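Local structure of ORF10 (Moritella marina, 6RIW) at residues L519-A524 against G709-K714; R705-P710 against K954-S959. The protein forms the ketosynthase-chain length factor didomain of a polyunsaturated fatty acid synthase, in which the ketosynthase probably elongates acyl chains by condensation. One frame throughout, in Å; residues are numbered along the deposited sequence.

In the fold
From the N terminus, the first half of the didomain is passed before residues 519-524 leave helix 513-519 in the chain length factor. Interaction 1 closes a loop of 184 residues by bringing this segment against 709-714, beyond helix 699-706. Interaction 2 starts on the same bend, at 705-710, and closes a second loop of 243 residues with 954-959 near the end of the modelled chain. The loops cross rather than nest; the two contacts share Gly-709 and Pro-710, and their centres lie about 11 Å apart. Gln-706, whose NE2 probably hydrogen-bonds to Leu-519 O, joins them. The end of helix 699-706 is thus tied to both the loop after helix 513-519 and the last part of the modelled chain.

Interaction 1: L519-A524 against G709-K714; sequences LQLRKA and GPVNEK
In the chain length factor domain, which has the ketosynthase (thiolase-like) fold, Glu-713 bridges two loops by holding the backbone amides of Arg-522 and Lys-523 with one carboxylate oxygen. Its OE2 accepts a weak bond from Arg-522 N at 2.9 Å (N-H...O 123°) and a straighter one from Lys-523 N at 3.0 Å (137°), the latter nearly in line with the C-O bond. An eclipsed-leaning chi1 of -106° and a chain extended beyond CG carry the Glu-713 carboxylate across to the two amides. It crosses Leu-521, whose CD2 lies 4.0 Å from Glu-713 CD and 3.9 Å from Val-711 CG1; this leucine and valine meet at about a right angle. Lys-523 runs past the glutamate in the opposite direction, bent at its far end, and its NZ gives a 2.9 Å bond to Ala-524 O and a weak, long one of 3.4 Å to Glu-713 O. That ammonium also forms a salt bridge with Glu-500, which would probably ease the nearness of Lys-714 NZ, 5.2 Å from Lys-523 NZ. Behind the polar grip, Leu-521 and Val-711 both rest on Gln-706 of helix 699-706. Segment 519-524 includes the Schellman motif, with Gln-520 at positive phi, that ends helix 513-519, and leads toward strand 527-528, while 709-714 runs on toward strand 741-752, with Val-711 also touching Trp-739.

Interaction 2: R705-P710 against K954-S959; sequences RQHYGP and KPQGIS
Two direct hydrogen bonds join His-707 to segment 954-959, near the end of the modelled chain, one to its carbonyl and one to its ring. Ile-958 N lies 2.8 Å from His-707 O, almost on the line of the carbonyl bond (177°). Gln-956 N donates to His-707 ND1 at 3.0 Å, close to the ring plane, so this nitrogen serves as an acceptor. Chi1 of -61°, with CG anti to the carbonyl carbon, turns the imidazole toward 954-959, and Lys-954 O meets its edge 3.3 Å from CE1. A leucine here has no ring nitrogen, and would probably leave Gln-956 N without its acceptor and the Gln-956 amide without the flat surface beneath its NE2.

Two waters add indirect links. The first donates to Gln-706 O and accepts from Gly-957 N, each at 2.8 Å; the second donates to both Tyr-708 O and Ile-958 O. All this takes place where helix 699-706 of the chain length factor runs out into a turn, followed by Gly-709, and segment 954-959 passes alongside.

Among the packing contacts, Gln-956 crosses one face of the His-707 ring, its NE2 offset toward the rim and the amide turned 40° from the imidazole. Ile-958 lies beside Tyr-708, CG2 being 3.8 Å from CE1, and Pro-955 CG rests 3.8 Å from Gln-706 NE2, which itself bonds to Leu-519 O. The far ends reach the ketosynthase half: Tyr-708 OH bonds to Asp-167, and the Gln-956 amide bonds to Thr-164 O and Ala-166 N.

Interaction 1: L519-A524 against G709-K714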
loop_
_atom_site.group_PDB
_atom_site.type_symbol
_atom_site.label_atom_id
_atom_site.label_comp_id
_atom_site.label_asym_id
_atom_site.label_seq_id
_atom_site.Cartn_x
_atom_site.Cartn_y
_atom_site.Cartn_z
ATOM N N LEU A 519 16.911 22.240 -3.404
ATOM C CA LEU A 519 17.239 21.047 -2.644
ATOM C C LEU A 519 18.515 21.196 -1.820
ATOM O O LEU A 519 18.840 20.288 -1.053
ATOM C CB LEU A 519 17.373 19.848 -3.599
ATOM C CG LEU A 519 16.097 19.463 -4.368
ATOM C CD1 LEU A 519 16.392 18.291 -5.328
ATOM C CD2 LEU A 519 15.028 19.051 -3.359
ATOM N N GLN A 520 19.231 22.315 -1.959
ATOM C CA GLN A 520 20.497 22.548 -1.251
ATOM C C GLN A 520 21.516 21.448 -1.549
ATOM O O GLN A 520 22.274 21.012 -0.678
ATOM C CB GLN A 520 20.255 22.705 0.248
ATOM C CG GLN A 520 19.278 23.832 0.506
ATOM C CD GLN A 520 19.036 24.075 1.973
ATOM O OE1 GLN A 520 19.380 23.247 2.821
ATOM N NE2 GLN A 520 18.432 25.212 2.284
ATOM N N LEU A 521 21.554 21.024 -2.803
ATOM C CA LEU A 521 22.479 19.995 -3.276
ATOM C C LEU A 521 23.471 20.608 -4.253
ATOM O O LEU A 521 23.066 21.237 -5.246
ATOM C CB LEU A 521 21.715 18.866 -3.986
ATOM C CG LEU A 521 20.892 17.881 -3.143
ATOM C CD1 LEU A 521 20.049 16.976 -4.044
ATOM C CD2 LEU A 521 21.832 17.052 -2.273
ATOM N N ARG A 522 24.763 20.379 -4.008
ATOM C CA ARG A 522 25.766 20.770 -4.992
ATOM C C ARG A 522 25.798 19.819 -6.178
ATOM O O ARG A 522 26.130 20.230 -7.296
ATOM C CB ARG A 522 27.146 20.838 -4.330
ATOM C CG ARG A 522 27.132 21.454 -2.932
ATOM C CD ARG A 522 28.543 21.823 -2.458
ATOM N NE ARG A 522 29.067 22.994 -3.164
ATOM C CZ ARG A 522 28.945 24.254 -2.746
ATOM N NH1 ARG A 522 28.318 24.530 -1.608
ATOM N NH2 ARG A 522 29.459 25.243 -3.470
ATOM N N LYS A 523 25.452 18.553 -5.959
ATOM C CA LYS A 523 25.481 17.534 -6.998
ATOM C C LYS A 523 24.465 16.474 -6.611
ATOM O O LYS A 523 24.034 16.411 -5.455
ATOM C CB LYS A 523 26.886 16.907 -7.136
ATOM C CG LYS A 523 27.368 16.207 -5.852
ATOM C CD LYS A 523 28.762 15.588 -6.016
ATOM C CE LYS A 523 28.761 14.467 -7.057
ATOM N NZ LYS A 523 28.319 13.219 -6.401
ATOM N N ALA A 524 24.068 15.648 -7.568
ATOM C CA ALA A 524 23.321 14.455 -7.187
ATOM C C ALA A 524 24.262 13.561 -6.375
ATOM O O ALA A 524 25.434 13.410 -6.756
ATOM C CB ALA A 524 22.802 13.708 -8.417
ATOM N N GLY A 709 17.002 14.388 7.391
ATOM C CA GLY A 709 18.399 14.523 7.740
ATOM C C GLY A 709 19.258 14.639 6.495
ATOM O O GLY A 709 18.834 14.274 5.394
ATOM N N PRO A 710 20.501 15.111 6.653
ATOM C CA PRO A 710 21.360 15.361 5.485
ATOM C C PRO A 710 21.866 14.083 4.827
ATOM O O PRO A 710 22.278 13.134 5.503
ATOM C CB PRO A 710 22.535 16.171 6.073
ATOM C CG PRO A 710 22.533 15.833 7.539
ATOM C CD PRO A 710 21.106 15.544 7.915
ATOM N N VAL A 711 21.853 14.090 3.478
ATOM C CA VAL A 711 22.369 13.002 2.654
ATOM C C VAL A 711 23.880 13.139 2.529
ATOM O O VAL A 711 24.441 14.234 2.659
ATOM C CB VAL A 711 21.682 13.007 1.271
ATOM C CG1 VAL A 711 22.117 14.208 0.417
ATOM C CG2 VAL A 711 21.913 11.685 0.513
ATOM N N ASN A 712 24.550 12.019 2.296
ATOM C CA ASN A 712 25.994 11.987 2.040
ATOM C C ASN A 712 26.211 12.203 0.545
ATOM O O ASN A 712 26.005 11.298 -0.263
ATOM C CB ASN A 712 26.571 10.653 2.517
ATOM C CG ASN A 712 28.107 10.611 2.464
ATOM O OD1 ASN A 712 28.726 11.269 1.634
ATOM N ND2 ASN A 712 28.714 9.820 3.349
ATOM N N GLU A 713 26.612 13.420 0.160
ATOM C CA GLU A 713 26.735 13.713 -1.265
ATOM C C GLU A 713 27.902 12.965 -1.899
ATOM O O GLU A 713 27.876 12.675 -3.098
ATOM C CB GLU A 713 26.905 15.217 -1.473
ATOM C CG GLU A 713 25.685 15.887 -2.010
ATOM C CD GLU A 713 25.823 17.398 -1.992
ATOM O OE1 GLU A 713 25.672 17.997 -0.908
ATOM O OE2 GLU A 713 26.087 17.976 -3.063
ATOM N N LYS A 714 28.923 12.636 -1.116
ATOM C CA LYS A 714 30.115 12.013 -1.674
ATOM C C LYS A 714 30.015 10.499 -1.735
ATOM O O LYS A 714 30.831 9.863 -2.417
ATOM C CB LYS A 714 31.346 12.438 -0.858
ATOM C CG LYS A 714 31.831 13.847 -1.194
ATOM C CD LYS A 714 31.462 14.243 -2.638
ATOM C CE LYS A 714 31.815 15.690 -2.983
ATOM N NZ LYS A 714 32.300 15.837 -4.404
#

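Interaction 2: R705-P710 against K954-S959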
loop_
_atom_site.group_PDB
_atom_site.type_symbol
_atom_site.label_atom_id
_atom_site.label_comp_id
_atom_site.label_asym_id
_atom_site.label_seq_id
_atom_site.Cartn_x
_atom_site.Cartn_y
_atom_site.Cartn_z
ATOM N N ARG A 705 13.709 12.416 1.728
ATOM C CA ARG A 705 14.492 12.014 2.887
ATOM C C ARG A 705 15.390 13.126 3.374
ATOM O O ARG A 705 15.707 13.157 4.567
ATOM C CB ARG A 705 15.314 10.755 2.570
ATOM C CG ARG A 705 14.430 9.595 2.034
ATOM C CD ARG A 705 13.370 9.154 3.046
ATOM N NE ARG A 705 12.492 8.122 2.472
ATOM C CZ ARG A 705 11.560 7.454 3.149
ATOM N NH1 ARG A 705 11.367 7.673 4.456
ATOM N NH2 ARG A 705 10.814 6.551 2.510
ATOM N N GLN A 706 15.746 14.074 2.504
ATOM C CA GLN A 706 16.461 15.262 2.976
ATOM C C GLN A 706 15.686 16.022 4.045
ATOM O O GLN A 706 16.296 16.748 4.839
ATOM C CB GLN A 706 16.750 16.216 1.810
ATOM C CG GLN A 706 18.020 15.883 1.049
ATOM C CD GLN A 706 18.575 17.113 0.370
ATOM O OE1 GLN A 706 19.747 17.427 0.533
ATOM N NE2 GLN A 706 17.714 17.854 -0.364
ATOM N N HIS A 707 14.350 15.920 4.055
ATOM C CA HIS A 707 13.559 16.570 5.099
ATOM C C HIS A 707 13.805 15.981 6.481
ATOM O O HIS A 707 13.513 16.652 7.470
ATOM C CB HIS A 707 12.047 16.497 4.804
ATOM C CG HIS A 707 11.641 17.177 3.536
ATOM N ND1 HIS A 707 12.001 18.473 3.244
ATOM C CD2 HIS A 707 10.917 16.738 2.473
ATOM C CE1 HIS A 707 11.513 18.810 2.061
ATOM N NE2 HIS A 707 10.862 17.773 1.563
ATOM N N TYR A 708 14.388 14.775 6.572
ATOM C CA TYR A 708 14.626 14.111 7.852
ATOM C C TYR A 708 16.076 14.141 8.302
ATOM O O TYR A 708 16.341 13.958 9.499
ATOM C CB TYR A 708 14.136 12.654 7.784
ATOM C CG TYR A 708 12.660 12.621 7.457
ATOM C CD1 TYR A 708 11.705 12.927 8.427
ATOM C CD2 TYR A 708 12.225 12.330 6.171
ATOM C CE1 TYR A 708 10.317 12.924 8.116
ATOM C CE2 TYR A 708 10.861 12.316 5.854
ATOM C CZ TYR A 708 9.918 12.618 6.825
ATOM O OH TYR A 708 8.583 12.584 6.469
ATOM N N GLY A 709 17.002 14.388 7.391
ATOM C CA GLY A 709 18.399 14.523 7.740
ATOM C C GLY A 709 19.258 14.639 6.495
ATOM O O GLY A 709 18.834 14.274 5.394
ATOM N N PRO A 710 20.501 15.111 6.653
ATOM C CA PRO A 710 21.360 15.361 5.485
ATOM C C PRO A 710 21.866 14.083 4.827
ATOM O O PRO A 710 22.278 13.134 5.503
ATOM C CB PRO A 710 22.535 16.171 6.073
ATOM C CG PRO A 710 22.533 15.833 7.539
ATOM C CD PRO A 710 21.106 15.544 7.915
ATOM N N LYS A 954 12.540 22.823 -0.052
ATOM C CA LYS A 954 13.612 23.126 0.878
ATOM C C LYS A 954 13.600 22.111 2.022
ATOM O O LYS A 954 12.534 21.874 2.618
ATOM C CB LYS A 954 13.423 24.538 1.422
ATOM C CG LYS A 954 14.402 24.906 2.523
ATOM C CD LYS A 954 14.106 26.325 3.036
ATOM C CE LYS A 954 15.293 26.919 3.788
ATOM N NZ LYS A 954 15.220 26.611 5.235
ATOM N N PRO A 955 14.740 21.493 2.355
ATOM C CA PRO A 955 14.781 20.545 3.485
ATOM C C PRO A 955 14.127 21.093 4.749
ATOM O O PRO A 955 14.520 22.148 5.270
ATOM C CB PRO A 955 16.283 20.293 3.678
ATOM C CG PRO A 955 16.877 20.493 2.281
ATOM C CD PRO A 955 16.037 21.598 1.653
ATOM N N GLN A 956 13.103 20.385 5.236
ATOM C CA GLN A 956 12.211 20.926 6.262
ATOM C C GLN A 956 12.745 20.805 7.685
ATOM O O GLN A 956 12.176 21.430 8.588
ATOM C CB GLN A 956 10.834 20.250 6.170
ATOM C CG GLN A 956 10.089 20.684 4.920
ATOM C CD GLN A 956 8.726 20.020 4.776
ATOM O OE1 GLN A 956 8.179 19.475 5.726
ATOM N NE2 GLN A 956 8.164 20.092 3.575
ATOM N N GLY A 957 13.806 20.039 7.916
ATOM C CA GLY A 957 14.324 19.860 9.267
ATOM C C GLY A 957 13.385 19.148 10.215
ATOM O O GLY A 957 13.262 19.559 11.377
ATOM N N ILE A 958 12.716 18.088 9.749
ATOM C CA ILE A 958 11.733 17.398 10.579
ATOM C C ILE A 958 12.462 16.634 11.667
ATOM O O ILE A 958 13.419 15.903 11.397
ATOM C CB ILE A 958 10.870 16.441 9.739
ATOM C CG1 ILE A 958 10.159 17.184 8.605
ATOM C CG2 ILE A 958 9.850 15.722 10.629
ATOM C CD1 ILE A 958 9.233 18.310 9.056
ATOM N N SER A 959 12.005 16.783 12.905
ATOM C CA SER A 959 12.660 16.097 14.010
ATOM C C SER A 959 12.299 14.613 14.019
ATOM O O SER A 959 11.218 14.198 13.579
ATOM C CB SER A 959 12.243 16.720 15.336
ATOM O OG SER A 959 10.831 16.578 15.465
HETATM O O HOH W 1 16.044 18.576 6.941
HETATM O O HOH W 2 14.474 13.294 11.489
#